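Local coordinates for initiator protein NS1 (Murine minute virus, PDB 4R94) that nicks viral DNA at the replication origin through its N-terminal magnesium-dependent nuclease domain and, as the full-length protein, also acts as an ATP-driven helicase in viral replication, at residues K20-V25 with C200-N205; N38-G43 with Q164-E169; E53-S58 with V94-F99; W144-L149 with D179-T184. All blocks are in the same frame, centred on the assembly; numbering follows the deposited sequence.

Interaction 1: K20-V25 with C200-N205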
# COMPACT_ATOMS: atom_id res chain seq x y z
N LYS A 20 -11.11 -7.97 14.73
CA LYS A 20 -11.33 -6.71 14.04
C LYS A 20 -12.23 -6.90 12.82
O LYS A 20 -12.24 -6.07 11.91
CB LYS A 20 -9.99 -6.09 13.63
CG LYS A 20 -9.10 -5.78 14.81
CD LYS A 20 -7.69 -5.37 14.36
CE LYS A 20 -6.78 -5.18 15.55
NZ LYS A 20 -6.62 -6.47 16.27
N SER A 21 -13.02 -7.97 12.82
CA SER A 21 -13.81 -8.36 11.65
C SER A 21 -14.69 -7.25 11.13
O SER A 21 -14.85 -7.09 9.91
CB SER A 21 -14.69 -9.57 11.97
OG SER A 21 -15.53 -9.28 13.07
N ASN A 22 -15.26 -6.48 12.06
CA ASN A 22 -16.28 -5.48 11.77
C ASN A 22 -15.84 -4.05 12.02
O ASN A 22 -16.67 -3.15 12.14
CB ASN A 22 -17.53 -5.76 12.61
CG ASN A 22 -18.27 -6.97 12.16
OD1 ASN A 22 -17.77 -8.09 12.26
ND2 ASN A 22 -19.49 -6.77 11.67
N GLN A 23 -14.54 -3.83 12.11
CA GLN A 23 -14.08 -2.47 12.33
C GLN A 23 -14.13 -1.67 11.03
O GLN A 23 -13.56 -2.08 10.03
CB GLN A 23 -12.67 -2.46 12.90
CG GLN A 23 -12.34 -1.13 13.52
CD GLN A 23 -10.97 -0.66 13.15
OE1 GLN A 23 -10.06 -1.47 12.97
NE2 GLN A 23 -10.81 0.65 13.03
N GLU A 24 -14.84 -0.54 11.05
CA GLU A 24 -14.95 0.30 9.86
C GLU A 24 -13.62 0.99 9.61
O GLU A 24 -12.99 1.50 10.54
CB GLU A 24 -16.08 1.33 9.99
CG GLU A 24 -17.46 0.75 9.73
CD GLU A 24 -18.56 1.82 9.68
OE1 GLU A 24 -18.97 2.29 10.76
OE2 GLU A 24 -19.01 2.17 8.58
N VAL A 25 -13.17 0.97 8.36
CA VAL A 25 -11.90 1.59 7.97
C VAL A 25 -12.03 2.21 6.58
O VAL A 25 -12.86 1.79 5.78
CB VAL A 25 -10.71 0.58 7.95
CG1 VAL A 25 -10.41 0.03 9.35
CG2 VAL A 25 -10.96 -0.55 6.98
N CYS A 200 -16.67 3.19 3.69
CA CYS A 200 -15.81 2.45 4.60
C CYS A 200 -16.00 0.96 4.37
O CYS A 200 -17.06 0.51 3.89
CB CYS A 200 -16.12 2.84 6.05
SG CYS A 200 -15.73 4.57 6.40
N VAL A 201 -14.95 0.20 4.65
CA VAL A 201 -15.05 -1.24 4.53
C VAL A 201 -14.80 -1.87 5.88
O VAL A 201 -14.38 -1.19 6.82
CB VAL A 201 -14.06 -1.80 3.49
CG1 VAL A 201 -14.31 -1.17 2.12
CG2 VAL A 201 -12.62 -1.55 3.92
N LEU A 202 -15.08 -3.16 5.99
CA LEU A 202 -14.87 -3.89 7.23
C LEU A 202 -13.49 -4.55 7.21
O LEU A 202 -13.22 -5.43 6.38
CB LEU A 202 -15.98 -4.93 7.45
CG LEU A 202 -17.39 -4.37 7.68
CD1 LEU A 202 -18.31 -5.48 8.16
CD2 LEU A 202 -17.40 -3.22 8.66
N PHE A 203 -12.64 -4.12 8.14
CA PHE A 203 -11.21 -4.44 8.17
C PHE A 203 -10.90 -5.94 8.10
O PHE A 203 -10.34 -6.42 7.12
CB PHE A 203 -10.60 -3.83 9.43
CG PHE A 203 -9.10 -3.91 9.50
CD1 PHE A 203 -8.30 -3.04 8.77
CD2 PHE A 203 -8.49 -4.82 10.36
CE1 PHE A 203 -6.91 -3.09 8.87
CE2 PHE A 203 -7.10 -4.88 10.47
CZ PHE A 203 -6.31 -4.02 9.72
N GLY A 204 -11.27 -6.68 9.14
CA GLY A 204 -10.96 -8.10 9.18
C GLY A 204 -11.56 -8.88 8.01
O GLY A 204 -10.89 -9.71 7.41
N ASN A 205 -12.82 -8.59 7.68
CA ASN A 205 -13.47 -9.33 6.62
C ASN A 205 -12.82 -9.12 5.26
O ASN A 205 -12.60 -10.07 4.52
CB ASN A 205 -14.95 -8.99 6.53
CG ASN A 205 -15.73 -9.52 7.72
OD1 ASN A 205 -15.23 -10.33 8.51
ND2 ASN A 205 -16.97 -9.06 7.85

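Interaction 2: N38-G43 with Q164-E169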
# COMPACT_ATOMS: atom_id res chain seq x y z
N ASN A 38 9.02 16.44 -21.47
CA ASN A 38 10.11 16.89 -22.34
C ASN A 38 10.96 15.72 -22.84
O ASN A 38 12.18 15.78 -22.82
CB ASN A 38 10.99 17.89 -21.60
CG ASN A 38 10.23 19.13 -21.21
OD1 ASN A 38 9.46 19.67 -22.02
ND2 ASN A 38 10.40 19.58 -19.97
N GLY A 39 10.29 14.65 -23.25
CA GLY A 39 11.00 13.49 -23.79
C GLY A 39 11.53 12.53 -22.75
O GLY A 39 12.01 11.45 -23.09
N LYS A 40 11.45 12.92 -21.47
CA LYS A 40 11.96 12.11 -20.37
C LYS A 40 10.87 11.16 -19.87
O LYS A 40 9.79 11.61 -19.50
CB LYS A 40 12.44 12.98 -19.21
CG LYS A 40 13.52 13.99 -19.57
CD LYS A 40 13.87 14.82 -18.35
CE LYS A 40 15.00 15.80 -18.64
NZ LYS A 40 15.36 16.59 -17.43
N ASP A 41 11.16 9.87 -19.86
CA ASP A 41 10.17 8.87 -19.50
C ASP A 41 10.23 8.56 -18.01
O ASP A 41 11.26 8.15 -17.49
CB ASP A 41 10.38 7.58 -20.30
CG ASP A 41 9.96 7.72 -21.75
OD1 ASP A 41 9.08 8.57 -22.05
OD2 ASP A 41 10.50 6.98 -22.60
N ILE A 42 9.11 8.76 -17.33
CA ILE A 42 9.01 8.47 -15.91
C ILE A 42 8.00 7.35 -15.73
O ILE A 42 6.79 7.59 -15.77
CB ILE A 42 8.59 9.72 -15.11
CG1 ILE A 42 9.45 10.92 -15.52
CG2 ILE A 42 8.69 9.45 -13.61
CD1 ILE A 42 9.07 12.20 -14.82
N GLY A 43 8.50 6.13 -15.58
CA GLY A 43 7.64 4.97 -15.49
C GLY A 43 7.33 4.64 -14.04
O GLY A 43 7.69 5.40 -13.13
N GLN A 164 16.65 12.43 -13.77
CA GLN A 164 17.14 13.79 -13.63
C GLN A 164 16.10 14.77 -14.17
O GLN A 164 15.78 14.76 -15.36
CB GLN A 164 18.48 13.96 -14.37
CG GLN A 164 19.00 15.39 -14.40
CD GLN A 164 20.12 15.63 -13.41
OE1 GLN A 164 20.55 14.72 -12.70
NE2 GLN A 164 20.62 16.87 -13.37
N LEU A 165 15.56 15.60 -13.30
CA LEU A 165 14.52 16.54 -13.69
C LEU A 165 14.93 17.99 -13.43
O LEU A 165 15.60 18.26 -12.44
CB LEU A 165 13.24 16.25 -12.91
CG LEU A 165 12.61 14.87 -13.10
CD1 LEU A 165 11.45 14.70 -12.13
CD2 LEU A 165 12.12 14.71 -14.53
N THR A 166 14.51 18.89 -14.31
CA THR A 166 14.61 20.33 -14.04
C THR A 166 13.64 20.71 -12.92
O THR A 166 12.72 19.96 -12.61
CB THR A 166 14.28 21.18 -15.28
OG1 THR A 166 12.89 21.05 -15.62
CG2 THR A 166 15.16 20.78 -16.48
N PRO A 167 13.83 21.89 -12.31
CA PRO A 167 12.81 22.32 -11.34
C PRO A 167 11.41 22.42 -11.94
O PRO A 167 10.44 22.03 -11.28
CB PRO A 167 13.33 23.70 -10.89
CG PRO A 167 14.81 23.55 -10.98
CD PRO A 167 15.04 22.73 -12.24
N ALA A 168 11.30 22.92 -13.17
CA ALA A 168 10.00 23.03 -13.83
C ALA A 168 9.35 21.66 -14.01
O ALA A 168 8.14 21.51 -13.85
CB ALA A 168 10.15 23.73 -15.18
N GLU A 169 10.16 20.66 -14.37
CA GLU A 169 9.66 19.30 -14.53
C GLU A 169 9.24 18.67 -13.21
O GLU A 169 8.24 17.96 -13.16
CB GLU A 169 10.71 18.43 -15.21
CG GLU A 169 10.95 18.80 -16.67
CD GLU A 169 12.23 18.23 -17.25
OE1 GLU A 169 13.09 17.74 -16.48
OE2 GLU A 169 12.38 18.28 -18.48

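Interaction 3: E53-S58 with V94-F99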
# COMPACT_ATOMS: atom_id res chain seq x y z
N GLU A 53 16.68 9.51 5.07
CA GLU A 53 15.91 9.89 6.24
C GLU A 53 15.79 8.67 7.14
O GLU A 53 15.50 7.57 6.66
CB GLU A 53 14.53 10.42 5.81
CG GLU A 53 13.81 11.25 6.86
CD GLU A 53 13.08 10.40 7.86
OE1 GLU A 53 12.39 9.46 7.43
OE2 GLU A 53 13.18 10.67 9.07
N ASP A 54 16.04 8.84 8.44
CA ASP A 54 16.14 7.69 9.34
C ASP A 54 14.88 6.82 9.36
O ASP A 54 14.99 5.60 9.28
CB ASP A 54 16.45 8.15 10.77
CG ASP A 54 17.92 8.45 10.97
OD1 ASP A 54 18.75 7.96 10.17
OD2 ASP A 54 18.25 9.17 11.94
N GLU A 55 13.71 7.44 9.49
CA GLU A 55 12.46 6.69 9.56
C GLU A 55 12.21 5.92 8.27
O GLU A 55 11.81 4.76 8.30
CB GLU A 55 11.27 7.61 9.85
CG GLU A 55 9.93 6.85 9.93
CD GLU A 55 8.75 7.73 10.31
OE1 GLU A 55 8.89 8.97 10.26
OE2 GLU A 55 7.68 7.18 10.65
N LEU A 56 12.44 6.58 7.14
CA LEU A 56 12.30 5.96 5.83
C LEU A 56 13.21 4.74 5.69
O LEU A 56 12.79 3.69 5.21
CB LEU A 56 12.61 6.98 4.75
CG LEU A 56 11.84 6.94 3.44
CD1 LEU A 56 10.31 6.80 3.67
CD2 LEU A 56 12.17 8.21 2.67
N LYS A 57 14.47 4.89 6.10
CA LYS A 57 15.40 3.77 6.04
C LYS A 57 14.90 2.59 6.86
O LYS A 57 14.96 1.44 6.42
CB LYS A 57 16.79 4.21 6.52
CG LYS A 57 17.47 5.15 5.56
CD LYS A 57 18.75 5.73 6.17
CE LYS A 57 19.80 4.66 6.32
NZ LYS A 57 20.10 4.04 5.01
N SER A 58 14.39 2.88 8.06
CA SER A 58 13.88 1.85 8.96
C SER A 58 12.67 1.14 8.33
O SER A 58 12.53 -0.08 8.43
CB SER A 58 13.49 2.47 10.30
OG SER A 58 13.03 1.48 11.21
N VAL A 94 4.73 4.93 1.22
CA VAL A 94 3.32 4.84 1.57
C VAL A 94 3.14 5.00 3.08
O VAL A 94 2.33 5.83 3.54
CB VAL A 94 2.71 3.51 1.10
CG1 VAL A 94 1.30 3.33 1.67
CG2 VAL A 94 2.66 3.48 -0.44
N LYS A 95 3.92 4.24 3.84
CA LYS A 95 3.80 4.29 5.29
C LYS A 95 4.22 5.65 5.84
O LYS A 95 3.57 6.15 6.77
CB LYS A 95 4.59 3.16 5.92
CG LYS A 95 3.91 1.83 5.64
CD LYS A 95 4.70 0.63 6.07
CE LYS A 95 3.87 -0.62 5.78
NZ LYS A 95 4.62 -1.86 6.13
N LYS A 96 5.26 6.26 5.26
CA LYS A 96 5.64 7.62 5.65
C LYS A 96 4.45 8.56 5.50
O LYS A 96 4.19 9.38 6.38
CB LYS A 96 6.82 8.13 4.83
CG LYS A 96 7.35 9.48 5.31
CD LYS A 96 8.12 9.30 6.60
CE LYS A 96 8.75 10.62 7.04
NZ LYS A 96 9.59 10.43 8.25
N CYS A 97 3.71 8.43 4.40
CA CYS A 97 2.56 9.30 4.16
C CYS A 97 1.49 9.11 5.22
O CYS A 97 0.93 10.08 5.74
CB CYS A 97 1.95 9.05 2.77
SG CYS A 97 3.02 9.57 1.44
N LEU A 98 1.18 7.85 5.51
CA LEU A 98 0.18 7.52 6.51
C LEU A 98 0.60 8.11 7.86
O LEU A 98 -0.21 8.73 8.54
CB LEU A 98 0.01 6.01 6.64
CG LEU A 98 -0.46 5.25 5.41
CD1 LEU A 98 -0.38 3.75 5.69
CD2 LEU A 98 -1.88 5.66 5.01
N PHE A 99 1.86 7.91 8.22
CA PHE A 99 2.34 8.36 9.53
C PHE A 99 2.36 9.89 9.62
O PHE A 99 2.07 10.45 10.68
CB PHE A 99 3.71 7.77 9.84
CG PHE A 99 3.72 6.26 9.94
CD1 PHE A 99 2.54 5.56 10.12
CD2 PHE A 99 4.91 5.56 9.85
CE1 PHE A 99 2.56 4.18 10.22
CE2 PHE A 99 4.92 4.19 9.94
CZ PHE A 99 3.75 3.50 10.13

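Interaction 4: W144-L149 with D179-T184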
# COMPACT_ATOMS: atom_id res chain seq x y z
N TRP A 144 -10.87 14.42 3.25
CA TRP A 144 -9.71 15.12 3.79
C TRP A 144 -8.49 14.20 3.83
O TRP A 144 -7.38 14.61 3.47
CB TRP A 144 -10.01 15.67 5.19
CG TRP A 144 -8.87 16.43 5.81
CD1 TRP A 144 -8.66 17.78 5.75
CD2 TRP A 144 -7.82 15.90 6.63
NE1 TRP A 144 -7.54 18.12 6.46
CE2 TRP A 144 -7.00 16.98 7.02
CE3 TRP A 144 -7.48 14.61 7.06
CZ2 TRP A 144 -5.87 16.81 7.81
CZ3 TRP A 144 -6.37 14.45 7.86
CH2 TRP A 144 -5.57 15.54 8.23
N TRP A 145 -8.70 12.96 4.27
CA TRP A 145 -7.60 12.00 4.37
C TRP A 145 -7.02 11.74 2.99
O TRP A 145 -5.80 11.74 2.82
CB TRP A 145 -8.07 10.69 5.03
CG TRP A 145 -7.72 10.63 6.50
CD1 TRP A 145 -8.45 11.12 7.54
CD2 TRP A 145 -6.53 10.06 7.07
NE1 TRP A 145 -7.80 10.88 8.73
CE2 TRP A 145 -6.62 10.23 8.47
CE3 TRP A 145 -5.41 9.41 6.53
CZ2 TRP A 145 -5.62 9.79 9.34
CZ3 TRP A 145 -4.42 8.96 7.40
CH2 TRP A 145 -4.53 9.15 8.79
N ARG A 146 -7.89 11.52 1.99
CA ARG A 146 -7.38 11.27 0.64
C ARG A 146 -6.57 12.45 0.13
O ARG A 146 -5.51 12.27 -0.48
CB ARG A 146 -8.52 10.97 -0.34
CG ARG A 146 -8.02 10.44 -1.70
CD ARG A 146 -8.85 10.95 -2.89
NE ARG A 146 -8.68 12.39 -3.06
CZ ARG A 146 -7.63 12.96 -3.63
NH1 ARG A 146 -6.63 12.22 -4.09
NH2 ARG A 146 -7.55 14.29 -3.74
N ARG A 147 -7.06 13.66 0.36
CA ARG A 147 -6.34 14.84 -0.10
C ARG A 147 -4.96 14.99 0.55
O ARG A 147 -3.97 15.23 -0.13
CB ARG A 147 -7.16 16.10 0.13
CG ARG A 147 -6.46 17.36 -0.35
CD ARG A 147 -7.41 18.54 -0.39
NE ARG A 147 -8.10 18.73 0.88
CZ ARG A 147 -7.58 19.37 1.93
NH1 ARG A 147 -6.36 19.88 1.85
NH2 ARG A 147 -8.27 19.49 3.05
N GLN A 148 -4.91 14.83 1.87
CA GLN A 148 -3.67 14.97 2.62
C GLN A 148 -2.67 13.90 2.20
O GLN A 148 -1.48 14.19 1.98
CB GLN A 148 -3.92 14.87 4.12
CG GLN A 148 -4.73 16.04 4.65
CD GLN A 148 -4.00 17.35 4.48
OE1 GLN A 148 -2.79 17.43 4.72
NE2 GLN A 148 -4.71 18.38 4.05
N LEU A 149 -3.16 12.67 2.10
CA LEU A 149 -2.32 11.57 1.66
C LEU A 149 -1.77 11.84 0.27
O LEU A 149 -0.61 11.54 0.01
CB LEU A 149 -3.10 10.24 1.68
CG LEU A 149 -3.33 9.64 3.07
CD1 LEU A 149 -4.16 8.36 2.93
CD2 LEU A 149 -2.01 9.37 3.85
N ASP A 179 -3.32 16.25 -9.34
CA ASP A 179 -4.48 16.49 -10.19
C ASP A 179 -5.11 15.18 -10.67
O ASP A 179 -6.33 15.07 -10.77
CB ASP A 179 -4.09 17.35 -11.40
CG ASP A 179 -3.78 18.78 -11.00
OD1 ASP A 179 -4.36 19.26 -10.00
OD2 ASP A 179 -2.96 19.43 -11.68
N ASN A 180 -4.27 14.19 -10.94
CA ASN A 180 -4.73 12.90 -11.42
C ASN A 180 -4.97 11.88 -10.31
O ASN A 180 -5.14 10.69 -10.58
CB ASN A 180 -3.75 12.33 -12.43
CG ASN A 180 -3.84 13.00 -13.78
OD1 ASN A 180 -4.69 12.66 -14.60
ND2 ASN A 180 -2.98 13.97 -14.02
N GLU A 181 -4.97 12.37 -9.07
CA GLU A 181 -5.34 11.58 -7.90
C GLU A 181 -4.61 10.25 -7.83
O GLU A 181 -5.22 9.18 -7.95
CB GLU A 181 -6.85 11.34 -7.88
CG GLU A 181 -7.65 12.62 -7.71
CD GLU A 181 -9.09 12.36 -7.31
OE1 GLU A 181 -9.61 11.25 -7.55
OE2 GLU A 181 -9.70 13.28 -6.74
N TRP A 182 -3.30 10.32 -7.63
CA TRP A 182 -2.51 9.10 -7.48
C TRP A 182 -2.70 8.46 -6.10
O TRP A 182 -2.09 7.43 -5.81
CB TRP A 182 -1.03 9.40 -7.73
CG TRP A 182 -0.70 9.64 -9.18
CD1 TRP A 182 -1.58 9.81 -10.21
CD2 TRP A 182 0.61 9.73 -9.76
NE1 TRP A 182 -0.90 10.00 -11.40
CE2 TRP A 182 0.44 9.96 -11.14
CE3 TRP A 182 1.90 9.63 -9.24
CZ2 TRP A 182 1.53 10.10 -12.01
CZ3 TRP A 182 2.98 9.78 -10.09
CH2 TRP A 182 2.78 10.01 -11.46
N VAL A 183 -3.51 9.08 -5.24
CA VAL A 183 -4.10 8.34 -4.14
C VAL A 183 -5.61 8.37 -4.32
O VAL A 183 -6.19 9.45 -4.39
CB VAL A 183 -3.78 8.93 -2.76
CG1 VAL A 183 -4.45 8.09 -1.69
CG2 VAL A 183 -2.25 8.98 -2.52
N THR A 184 -6.23 7.19 -4.42
CA THR A 184 -7.69 7.14 -4.56
C THR A 184 -8.34 6.69 -3.25
O THR A 184 -7.71 6.02 -2.43
CB THR A 184 -8.13 6.19 -5.69
OG1 THR A 184 -7.73 4.85 -5.40
CG2 THR A 184 -7.53 6.62 -7.02

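Interaction 1: K20-V25 with C200-N205
The carbonyl oxygen of Lys20 is gripped by two backbone amides: Gly204 N donates to Lys20 O at 3.0 Å from one face of the carbonyl plane, while Gln23 N, closing the type I turn Lys20-Gln23, reaches it from the opposite face. Gly204 lies close enough to the turn for its CA to approach Ser21 CA to 3.8 Å. Beside it, Asn205 N makes a weak bond to Ser21 O, and Phe203 N gives a straighter one to Gln23 O (2.9 Å, 167°). The first turn of helix 203-211, which follows the N-cap residue Leu202, thus directs its amides into carbonyls of the turn. The pairing continues as a short antiparallel bridge in the central sheet of the nuclease domain, where Val25 and Val201 exchange two backbone bonds of 2.9 Å, Val25 N to Val201 O and Val201 N to Val25 O. On the buried face, Val25 CG2 meets Val201 CG2 at 3.6 Å, and Val25 CG1 comes against Phe203 CD1 at 3.8 Å. With its CG anti to the backbone N (chi1 -172°), the Phe203 side chain runs beside that of Lys20, whose CB and CD pack against CD2 and CE2; Leu131 of strand 125-134 backs Val25, Val201 and Phe203. On the other face, Leu202 reaches over the turn, CD2 lying 3.6 Å from Asn22 O. Ser21 OG donates to Asn22 OD1 within the turn. Gln23 OE1 is bonded to Asn113. Asn205 OD1 accepts from Tyr252 OH; the Asn205 side chain lies about 8 Å from that of Tyr210, the nuclease active-site residue.

Interaction 2: N38-G43 with Q164-E169
Lys40 and Glu169 cross at about a right angle, the lysine ammonium meeting a carboxylate that belongs to a capping box at the start of helix 167-179. In that box Glu169 N donates to Thr166 OG1, and Thr166 N returns a bond of 2.8 Å to Glu169 OE1. Glu169 OE1 also takes the salt bridge from Lys40 NZ at 2.7 Å on its syn lone pair, whereas the Thr166 amide comes from above the carboxylate plane. Fully extended beyond CG, Lys40 also carries NZ to Gln164 O at 2.8 Å, so the ammonium spans the backbone before the helix and its first-turn acid. Asn38 approaches Glu169 obliquely, with amide and carboxylate planes 36° apart; its ND2 donates almost straight to the anti lone pair of Glu169 OE2 (2.8 Å, 170°). Together these bonds hold both carboxylate oxygens and should restrict rotation of the group, while the nearby lysine and helix N-terminus would be expected to favour its ionised form. The contact joins the small hairpin of strands 35-37 and 40-42 to the helix start. Deeper in, beside Leu173, Ile42 and Leu165 point tip to tip, CD1 to CD2, at 4.0 Å.

Interaction 3: E53-S58 with V94-F99
Lys96 reaches from helix 81-104 to two acids at the start of helix 54-70, where its ammonium forms a salt-bridge network. The close part of the contact is polar and on the more exposed side. Lys96 NZ is 2.6 Å from Glu55 OE1, approaching from above the carboxylate plane; the second bridge, Lys96 NZ to Glu53 OE1 at 3.1 Å, has only a weak hydrogen bond. Glu53 is also the N-cap of helix 54-70: Glu53 OE1 accepts from Leu56 N at 2.9 Å, so one oxygen serves both the helix start and the lysine. The bend of Glu53 at chi2 (-83°) folds its carboxylate back over the Leu56 amide, and the positive lysine would be expected to stabilise its charge. The extended Glu55 places OE2 3.3 Å from Phe99 CD2, at the ring edge and near its plane, with carboxylate and ring only 12° apart; this suits the positive rim of the ring.

Elsewhere the contact is loose. The axes of segments 54-58 and 94-99 come within 10.2 Å, at 129° between their directions, and long side chains bridge the gap. A single buried apolar touch joins them, Leu56 CD1 to Lys96 CB at 3.9 Å.

Trp156 of helix 142-160 packs against both residues, and Leu56 extends the interhelix packing to Ser92 and Leu93. Helix 81-104 itself lies against the central sheet: Val94 and Leu98 touch Val130 of strand 125-134, and Phe99 packs on Trp114 of strand 112-121.

Interaction 4: W144-L149 with D179-T184
Glu181 lies over the guanidinium of Arg146 just where helix 167-179 gives way to strand 183-185. With positive phi, Glu181 is the C-prime residue of a Schellman motif, its own N bonded to Glu178 O and Trp182 N to Ala177 O. Its side chain, extended beyond CG, crosses that of Arg146 at about a right angle, and the two flat groups stack with planes 24° apart. Glu181 OE2 stands over the centre of the guanidinium, 3.7 Å from Arg146 CZ. The salt bridge from Glu181 OE2 to Arg146 NH2 is long at 3.8 Å and purely electrostatic, because the oxygen sits well off the guanidinium plane. The Trp182 side chain leaves segment 144-149 but packs on Trp153 and Leu157 further along the same helix; its backbone bonds to Lys31. Val183 then supplies the directed bond: Arg146 NH1 donates to Val183 O at 2.8 Å and 156°, lying in the carbonyl plane, with the oxygen close to the guanidinium plane. Bends at chi2 and chi3 swing the arginine back to this carbonyl, while Asn150 OD1 accepts from the same NH1. On the buried side, Val183 CG1 lies 4.2 Å from Leu149 CB, joining helix 142-160 to the sheet. Thr184 follows with its CB directed away from segment 144-149; Thr184 C is 4.1 Å from Arg146 CG, and its backbone pairs with Val29. Arg146 therefore divides its chemistry by direction: its edge fixes NH1 on a strand carbonyl, and its face offers the Glu181 carboxylate a less directional attraction, probably moderated by solvent at this exposed acid.

Interactions 1 and 4 meet in the central sheet of the nuclease domain, where strand 24-31 pairs with both 201-202 and 183-185; the centres of the two contacts lie 21 Å apart. Both are near the catalytic centre without forming it. The magnesium ion, held by Glu119, His127 and His129, is about 13 Å from the Val201 side chain and about 10 Å from that of Thr184. Interaction 3 touches interaction 4 directly, Leu149 CD2 packing on Cys97 O at 3.6 Å. Interaction 2 is peripheral, its centre 41 Å from that of interaction 1 across the chain's centre, yet helix 167-179 leads from it straight into the 179-184 segment of interaction 4.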